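PDB 6NLR: histidinol-phosphatase from Listeria monocytogenes serotype 4b str. H7858, which probably catalyses the hydrolysis of histidinol phosphate to histidinol and phosphate in histidine biosynthesis, using a trinuclear metal centre. Local coordinates for residues F152-V163 and H181-F192. Sequence-based numbering, arbitrary orientation.
Sequences FEQAQLAYLEGV and HISLCQKFQQFF. With MN (manganese (II) ion), chain E.
Tyr159 reaches from helix 152-168 into the loop after metal ligand His181, where a short 3-10 segment begins at Leu184, and Tyr159 OH accepts a hydrogen bond from Leu184 N at 3.0 Å. With CG anti to the backbone N (chi1 166°), the ring projects from the helix toward the loop between two neighbours: Cys185 N lies over the centre of one face, Val163 CG2 toward the rim of the other. Cys185 SG comes obliquely to the same ring, 3.5 Å from Tyr159 CD2. A water in the ring plane, 2.6 Å from Tyr159 OH, also accepts a weak hydrogen bond from His181 ND1, while His181 NE2 binds manganese at 2.1 Å. In this PHP-domain metalloenzyme, whose Glu93 and His123 share that manganese, the water-mediated link, though weak, is consistent with a place for Tyr159 just behind the metal site. Farther along, Gln156 NE2 donates to Gln186 OE1 (2.7 Å), nearly straight and within its own amide plane, though 23° out of the acceptor's carbonyl plane. The Gln186 chain bends at chi2, and its NE2, at the edge of the Phe152 ring, donates to a lone pair of Gln189 OE1, fixing the amide's flip. The Phe152 ring also meets Phe192 obliquely, CD1 lying 3.6 Å from Phe192 CG.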
ATOM      1  N   PHE A 152      -9.643  -3.236  19.124  1.00 22.09           N
ATOM      2  CA  PHE A 152      -9.459  -3.532  17.685  1.00 21.76           C
ATOM      3  C   PHE A 152     -10.330  -2.588  16.862  1.00 20.79           C
ATOM      4  O   PHE A 152      -9.826  -2.026  15.868  1.00 21.05           O
ATOM      5  CB  PHE A 152      -9.737  -4.999  17.368  1.00 23.50           C
ATOM      6  CG  PHE A 152      -9.317  -5.366  15.970  1.00 23.80           C
ATOM      7  CD1 PHE A 152      -8.008  -5.740  15.709  1.00 22.95           C
ATOM      8  CD2 PHE A 152     -10.220  -5.287  14.913  1.00 22.96           C
ATOM      9  CE1 PHE A 152      -7.625  -6.068  14.415  1.00 24.30           C
ATOM     10  CE2 PHE A 152      -9.839  -5.623  13.630  1.00 25.33           C
ATOM     11  CZ  PHE A 152      -8.538  -5.989  13.373  1.00 23.62           C
ATOM     12  N   GLU A 153     -11.579  -2.385  17.276  1.00 22.71           N
ATOM     13  CA  GLU A 153     -12.530  -1.524  16.525  1.00 23.28           C
ATOM     14  C   GLU A 153     -12.052  -0.062  16.575  1.00 22.22           C
ATOM     15  O   GLU A 153     -12.115   0.649  15.536  1.00 20.57           O
ATOM     16  CB  GLU A 153     -13.960  -1.668  17.058  1.00 26.73           C
ATOM     17  CG  GLU A 153     -14.906  -0.759  16.309  1.00 32.18           C
ATOM     18  CD  GLU A 153     -16.350  -0.716  16.755  1.00 36.92           C
ATOM     19  OE1 GLU A 153     -16.700  -1.481  17.672  1.00 42.45           O
ATOM     20  OE2 GLU A 153     -17.126   0.068  16.140  1.00 41.00           O
ATOM     21  N   GLN A 154     -11.642   0.403  17.752  1.00 21.11           N
ATOM     22  CA  GLN A 154     -11.132   1.792  17.906  1.00 22.89           C
ATOM     23  C   GLN A 154      -9.910   1.983  16.983  1.00 21.19           C
ATOM     24  O   GLN A 154      -9.782   3.053  16.380  1.00 21.80           O
ATOM     25  CB  GLN A 154     -10.817   2.088  19.366  1.00 23.76           C
ATOM     26  CG  GLN A 154     -12.053   2.159  20.258  1.00 25.77           C
ATOM     27  CD  GLN A 154     -12.323   0.857  20.977  1.00 28.04           C
ATOM     28  OE1 GLN A 154     -12.091  -0.226  20.463  1.00 25.92           O
ATOM     29  NE2 GLN A 154     -12.786   0.938  22.212  1.00 33.33           N
ATOM     30  N   ALA A 155      -9.055   0.964  16.857  1.00 19.74           N
ATOM     31  CA  ALA A 155      -7.892   0.964  15.940  1.00 19.44           C
ATOM     32  C   ALA A 155      -8.369   1.045  14.488  1.00 19.75           C
ATOM     33  O   ALA A 155      -7.749   1.834  13.723  1.00 20.24           O
ATOM     34  CB  ALA A 155      -7.017  -0.241  16.166  1.00 19.96           C
ATOM     35  N   GLN A 156      -9.425   0.292  14.130  1.00 19.33           N
ATOM     36  CA  GLN A 156     -10.011   0.319  12.765  1.00 20.40           C
ATOM     37  C   GLN A 156     -10.427   1.766  12.459  1.00 20.33           C
ATOM     38  O   GLN A 156     -10.132   2.278  11.354  1.00 18.71           O
ATOM     39  CB  GLN A 156     -11.252  -0.568  12.625  1.00 21.28           C
ATOM     40  CG  GLN A 156     -10.975  -2.052  12.588  1.00 22.74           C
ATOM     41  CD  GLN A 156     -12.243  -2.871  12.636  1.00 26.50           C
ATOM     42  OE1 GLN A 156     -13.115  -2.653  13.475  1.00 26.08           O
ATOM     43  NE2 GLN A 156     -12.354  -3.836  11.741  1.00 25.88           N
ATOM     44  N   LEU A 157     -11.120   2.395  13.401  1.00 19.64           N
ATOM     45  CA  LEU A 157     -11.709   3.731  13.145  1.00 21.02           C
ATOM     46  C   LEU A 157     -10.586   4.778  13.067  1.00 21.36           C
ATOM     47  O   LEU A 157     -10.684   5.683  12.210  1.00 20.95           O
ATOM     48  CB  LEU A 157     -12.739   4.045  14.232  1.00 23.30           C
ATOM     49  CG  LEU A 157     -13.997   3.190  14.151  1.00 23.89           C
ATOM     50  CD1 LEU A 157     -14.824   3.280  15.411  1.00 27.96           C
ATOM     51  CD2 LEU A 157     -14.799   3.606  12.949  1.00 25.01           C
ATOM     52  N   ALA A 158      -9.537   4.655  13.889  1.00 19.40           N
ATOM     53  CA  ALA A 158      -8.382   5.584  13.806  1.00 19.84           C
ATOM     54  C   ALA A 158      -7.668   5.398  12.452  1.00 19.74           C
ATOM     55  O   ALA A 158      -7.289   6.388  11.800  1.00 19.30           O
ATOM     56  CB  ALA A 158      -7.462   5.349  14.948  1.00 20.27           C
ATOM     57  N   TYR A 159      -7.518   4.154  12.026  1.00 20.78           N
ATOM     58  CA  TYR A 159      -6.896   3.800  10.722  1.00 20.54           C
ATOM     59  C   TYR A 159      -7.699   4.432   9.581  1.00 20.82           C
ATOM     60  O   TYR A 159      -7.098   5.122   8.698  1.00 20.45           O
ATOM     61  CB  TYR A 159      -6.792   2.281  10.590  1.00 19.33           C
ATOM     62  CG  TYR A 159      -6.478   1.839   9.190  1.00 20.40           C
ATOM     63  CD1 TYR A 159      -5.172   1.904   8.697  1.00 20.91           C
ATOM     64  CD2 TYR A 159      -7.489   1.407   8.342  1.00 19.62           C
ATOM     65  CE1 TYR A 159      -4.886   1.536   7.394  1.00 19.66           C
ATOM     66  CE2 TYR A 159      -7.207   1.001   7.053  1.00 18.74           C
ATOM     67  CZ  TYR A 159      -5.912   1.085   6.566  1.00 18.59           C
ATOM     68  OH  TYR A 159      -5.659   0.700   5.273  1.00 18.23           O
ATOM     69  N   LEU A 160      -9.017   4.232   9.584  1.00 21.11           N
ATOM     70  CA  LEU A 160      -9.875   4.751   8.488  1.00 22.63           C
ATOM     71  C   LEU A 160      -9.873   6.287   8.498  1.00 21.77           C
ATOM     72  O   LEU A 160      -9.982   6.867   7.400  1.00 21.33           O
ATOM     73  CB  LEU A 160     -11.282   4.163   8.595  1.00 21.79           C
ATOM     74  CG  LEU A 160     -11.352   2.665   8.336  1.00 19.73           C
ATOM     75  CD1 LEU A 160     -12.762   2.145   8.547  1.00 23.76           C
ATOM     76  CD2 LEU A 160     -10.888   2.333   6.940  1.00 20.64           C
ATOM     77  N   GLU A 161      -9.761   6.933   9.657  1.00 21.69           N
ATOM     78  CA  GLU A 161      -9.644   8.411   9.709  1.00 22.64           C
ATOM     79  C   GLU A 161      -8.359   8.818   8.967  1.00 24.09           C
ATOM     80  O   GLU A 161      -8.402   9.798   8.199  1.00 21.98           O
ATOM     81  CB  GLU A 161      -9.656   8.941  11.144  1.00 27.06           C
ATOM     82  CG  GLU A 161      -9.426  10.451  11.229  1.00 33.29           C
ATOM     83  CD  GLU A 161     -10.422  11.307  10.444  1.00 42.75           C
ATOM     84  OE1 GLU A 161     -11.622  10.893  10.336  1.00 50.70           O
ATOM     85  OE2 GLU A 161     -10.004  12.375   9.915  1.00 44.57           O
ATOM     86  N   GLY A 162      -7.251   8.078   9.169  1.00 24.32           N
ATOM     87  CA  GLY A 162      -5.980   8.308   8.452  1.00 21.14           C
ATOM     88  C   GLY A 162      -6.149   8.144   6.946  1.00 22.29           C
ATOM     89  O   GLY A 162      -5.592   8.960   6.175  1.00 21.77           O
ATOM     90  N   VAL A 163      -6.855   7.101   6.525  1.00 21.81           N
ATOM     91  CA  VAL A 163      -7.120   6.817   5.081  1.00 21.71           C
ATOM     92  C   VAL A 163      -7.892   8.002   4.495  1.00 20.92           C
ATOM     93  O   VAL A 163      -7.506   8.498   3.442  1.00 19.81           O
ATOM     94  CB  VAL A 163      -7.877   5.488   4.896  1.00 21.44           C
ATOM     95  CG1 VAL A 163      -8.323   5.302   3.452  1.00 21.60           C
ATOM     96  CG2 VAL A 163      -7.031   4.307   5.377  1.00 21.12           C
ATOM     97  N   HIS A 181      -4.051  -0.607  -0.329  1.00 21.16           N
ATOM     98  CA  HIS A 181      -4.624  -1.603   0.626  1.00 21.56           C
ATOM     99  C   HIS A 181      -5.450  -0.939   1.740  1.00 22.95           C
ATOM    100  O   HIS A 181      -4.981  -0.952   2.889  1.00 22.05           O
ATOM    101  CB  HIS A 181      -3.489  -2.482   1.191  1.00 22.74           C
ATOM    102  CG  HIS A 181      -2.237  -1.748   1.563  1.00 22.44           C
ATOM    103  ND1 HIS A 181      -2.252  -0.654   2.427  1.00 19.89           N
ATOM    104  CD2 HIS A 181      -0.934  -1.974   1.226  1.00 22.59           C
ATOM    105  CE1 HIS A 181      -0.997  -0.234   2.603  1.00 24.71           C
ATOM    106  NE2 HIS A 181      -0.163  -1.022   1.872  1.00 21.83           N
ATOM    107  N   ILE A 182      -6.681  -0.475   1.466  1.00 22.57           N
ATOM    108  CA  ILE A 182      -7.425   0.394   2.429  1.00 23.19           C
ATOM    109  C   ILE A 182      -8.110  -0.386   3.568  1.00 24.47           C
ATOM    110  O   ILE A 182      -8.991   0.210   4.216  1.00 30.13           O
ATOM    111  CB  ILE A 182      -8.440   1.309   1.731  1.00 23.77           C
ATOM    112  CG1 ILE A 182      -9.544   0.527   1.016  1.00 25.60           C
ATOM    113  CG2 ILE A 182      -7.733   2.300   0.827  1.00 25.00           C
ATOM    114  CD1 ILE A 182     -10.785   1.370   0.735  1.00 26.76           C
ATOM    115  N   SER A 183      -7.736  -1.627   3.861  1.00 22.25           N
ATOM    116  CA  SER A 183      -8.188  -2.319   5.096  1.00 21.59           C
ATOM    117  C   SER A 183      -6.979  -2.959   5.790  1.00 21.51           C
ATOM    118  O   SER A 183      -7.125  -4.090   6.340  1.00 19.33           O
ATOM    119  CB  SER A 183      -9.265  -3.333   4.786  1.00 23.76           C
ATOM    120  OG  SER A 183      -8.772  -4.332   3.894  1.00 22.41           O
ATOM    121  N   LEU A 184      -5.839  -2.267   5.779  1.00 20.01           N
ATOM    122  CA  LEU A 184      -4.559  -2.795   6.337  1.00 20.76           C
ATOM    123  C   LEU A 184      -4.699  -3.015   7.853  1.00 21.33           C
ATOM    124  O   LEU A 184      -3.906  -3.775   8.410  1.00 21.97           O
ATOM    125  CB  LEU A 184      -3.400  -1.839   6.033  1.00 21.30           C
ATOM    126  CG  LEU A 184      -2.007  -2.409   6.339  1.00 20.57           C
ATOM    127  CD1 LEU A 184      -1.651  -3.524   5.353  1.00 21.97           C
ATOM    128  CD2 LEU A 184      -0.959  -1.311   6.278  1.00 21.77           C
ATOM    129  N   CYS A 185      -5.672  -2.373   8.492  1.00 21.40           N
ATOM    130  CA  CYS A 185      -6.060  -2.591   9.914  1.00 23.08           C
ATOM    131  C   CYS A 185      -6.516  -4.044  10.147  1.00 21.88           C
ATOM    132  O   CYS A 185      -6.629  -4.415  11.336  1.00 24.78           O
ATOM    133  CB  CYS A 185      -7.154  -1.613  10.335  1.00 23.25           C
ATOM    134  SG  CYS A 185      -8.682  -1.702   9.346  1.00 26.56           S
ATOM    135  N   GLN A 186      -6.687  -4.855   9.096  1.00 21.53           N
ATOM    136  CA  GLN A 186      -7.098  -6.291   9.216  1.00 24.03           C
ATOM    137  C   GLN A 186      -5.900  -7.243   9.072  1.00 22.58           C
ATOM    138  O   GLN A 186      -6.102  -8.464   9.142  1.00 24.61           O
ATOM    139  CB  GLN A 186      -8.175  -6.646   8.181  1.00 23.14           C
ATOM    140  CG  GLN A 186      -9.381  -5.720   8.211  1.00 23.06           C
ATOM    141  CD  GLN A 186     -10.053  -5.615   9.559  1.00 26.12           C
ATOM    142  OE1 GLN A 186     -10.306  -4.519  10.063  1.00 27.79           O
ATOM    143  NE2 GLN A 186     -10.354  -6.764  10.166  1.00 24.65           N
ATOM    144  N   LYS A 187      -4.680  -6.726   8.912  1.00 21.79           N
ATOM    145  CA  LYS A 187      -3.511  -7.596   8.617  1.00 23.50           C
ATOM    146  C   LYS A 187      -3.286  -8.605   9.750  1.00 25.83           C
ATOM    147  O   LYS A 187      -2.859  -9.731   9.435  1.00 26.57           O
ATOM    148  CB  LYS A 187      -2.241  -6.790   8.365  1.00 24.60           C
ATOM    149  CG  LYS A 187      -1.021  -7.652   8.085  1.00 24.26           C
ATOM    150  CD  LYS A 187       0.182  -6.878   7.662  1.00 25.45           C
ATOM    151  CE  LYS A 187       1.391  -7.758   7.407  1.00 27.03           C
ATOM    152  NZ  LYS A 187       2.519  -6.909   6.965  1.00 28.81           N
ATOM    153  N   PHE A 188      -3.571  -8.254  11.018  1.00 23.32           N
ATOM    154  CA  PHE A 188      -3.329  -9.165  12.172  1.00 23.86           C
ATOM    155  C   PHE A 188      -4.649  -9.542  12.837  1.00 25.44           C
ATOM    156  O   PHE A 188      -4.665  -9.922  14.026  1.00 25.12           O
ATOM    157  CB  PHE A 188      -2.347  -8.508  13.130  1.00 23.59           C
ATOM    158  CG  PHE A 188      -1.038  -8.157  12.478  1.00 24.27           C
ATOM    159  CD1 PHE A 188      -0.235  -9.142  11.900  1.00 24.77           C
ATOM    160  CD2 PHE A 188      -0.634  -6.838  12.404  1.00 24.27           C
ATOM    161  CE1 PHE A 188       0.952  -8.805  11.270  1.00 24.43           C
ATOM    162  CE2 PHE A 188       0.573  -6.510  11.812  1.00 23.18           C
ATOM    163  CZ  PHE A 188       1.354  -7.489  11.247  1.00 23.12           C
ATOM    164  N   GLN A 189      -5.722  -9.432  12.060  1.00 23.82           N
ATOM    165  CA  GLN A 189      -7.121  -9.761  12.426  1.00 25.53           C
ATOM    166  C   GLN A 189      -7.209 -10.890  13.461  1.00 24.18           C
ATOM    167  O   GLN A 189      -7.844 -10.734  14.539  1.00 24.58           O
ATOM    168  CB  GLN A 189      -7.738 -10.357  11.162  1.00 30.39           C
ATOM    169  CG  GLN A 189      -9.015  -9.702  10.807  1.00 38.26           C
ATOM    170  CD  GLN A 189      -9.432 -10.049   9.412  1.00 29.37           C
ATOM    171  OE1 GLN A 189     -10.149  -9.258   8.863  1.00 36.78           O
ATOM    172  NE2 GLN A 189      -9.028 -11.194   8.859  1.00 29.90           N
ATOM    173  N   GLN A 190      -6.652 -12.035  13.094  1.00 24.53           N
ATOM    174  CA  GLN A 190      -6.930 -13.315  13.797  1.00 30.45           C
ATOM    175  C   GLN A 190      -6.204 -13.296  15.149  1.00 27.47           C
ATOM    176  O   GLN A 190      -6.661 -13.991  16.052  1.00 30.55           O
ATOM    177  CB  GLN A 190      -6.599 -14.494  12.877  1.00 31.52           C
ATOM    178  CG  GLN A 190      -7.381 -14.493  11.543  1.00 35.95           C
ATOM    179  CD  GLN A 190      -8.890 -14.789  11.512  1.00 44.09           C
ATOM    180  OE1 GLN A 190      -9.591 -14.997  12.524  1.00 35.04           O
ATOM    181  NE2 GLN A 190      -9.429 -14.812  10.293  1.00 37.10           N
ATOM    182  N   PHE A 191      -5.157 -12.480  15.310  1.00 27.77           N
ATOM    183  CA  PHE A 191      -4.437 -12.315  16.603  1.00 27.15           C
ATOM    184  C   PHE A 191      -5.408 -11.730  17.637  1.00 24.84           C
ATOM    185  O   PHE A 191      -5.263 -12.009  18.830  1.00 22.04           O
ATOM    186  CB  PHE A 191      -3.205 -11.424  16.469  1.00 30.28           C
ATOM    187  CG  PHE A 191      -2.332 -11.366  17.707  1.00 32.29           C
ATOM    188  CD1 PHE A 191      -1.428 -12.381  17.987  1.00 33.07           C
ATOM    189  CD2 PHE A 191      -2.377 -10.265  18.560  1.00 33.12           C
ATOM    190  CE1 PHE A 191      -0.622 -12.306  19.117  1.00 36.09           C
ATOM    191  CE2 PHE A 191      -1.583 -10.204  19.699  1.00 33.12           C
ATOM    192  CZ  PHE A 191      -0.697 -11.220  19.966  1.00 34.10           C
ATOM    193  N   PHE A 192      -6.410 -10.987  17.183  1.00 22.59           N
ATOM    194  CA  PHE A 192      -7.394 -10.322  18.069  1.00 25.00           C
ATOM    195  C   PHE A 192      -8.744 -11.036  18.028  1.00 24.77           C
ATOM    196  O   PHE A 192      -9.671 -10.490  18.636  1.00 23.27           O
ATOM    197  CB  PHE A 192      -7.536  -8.852  17.658  1.00 26.02           C
ATOM    198  CG  PHE A 192      -6.235  -8.101  17.683  1.00 26.15           C
ATOM    199  CD1 PHE A 192      -5.412  -8.067  16.570  1.00 26.76           C
ATOM    200  CD2 PHE A 192      -5.805  -7.494  18.857  1.00 27.25           C
ATOM    201  CE1 PHE A 192      -4.190  -7.407  16.619  1.00 27.19           C
ATOM    202  CE2 PHE A 192      -4.577  -6.867  18.904  1.00 27.51           C
ATOM    203  CZ  PHE A 192      -3.780  -6.803  17.788  1.00 26.63           C
TER
HETATM  204 MN    MN E 302       1.969  -0.919   1.834  0.78 16.40          MN
HETATM  205  O   HOH W   1      -7.485  -2.684  13.631  1.00 21.16           O
HETATM  206  O   HOH W   2      -3.336   1.395   4.443  1.00 17.20           O
HETATM  207  O   HOH W   3       1.508  -2.499   3.473  1.00 42.97           O
HETATM  208  O   HOH W   4       2.038  -2.164   0.537  1.00 18.48           O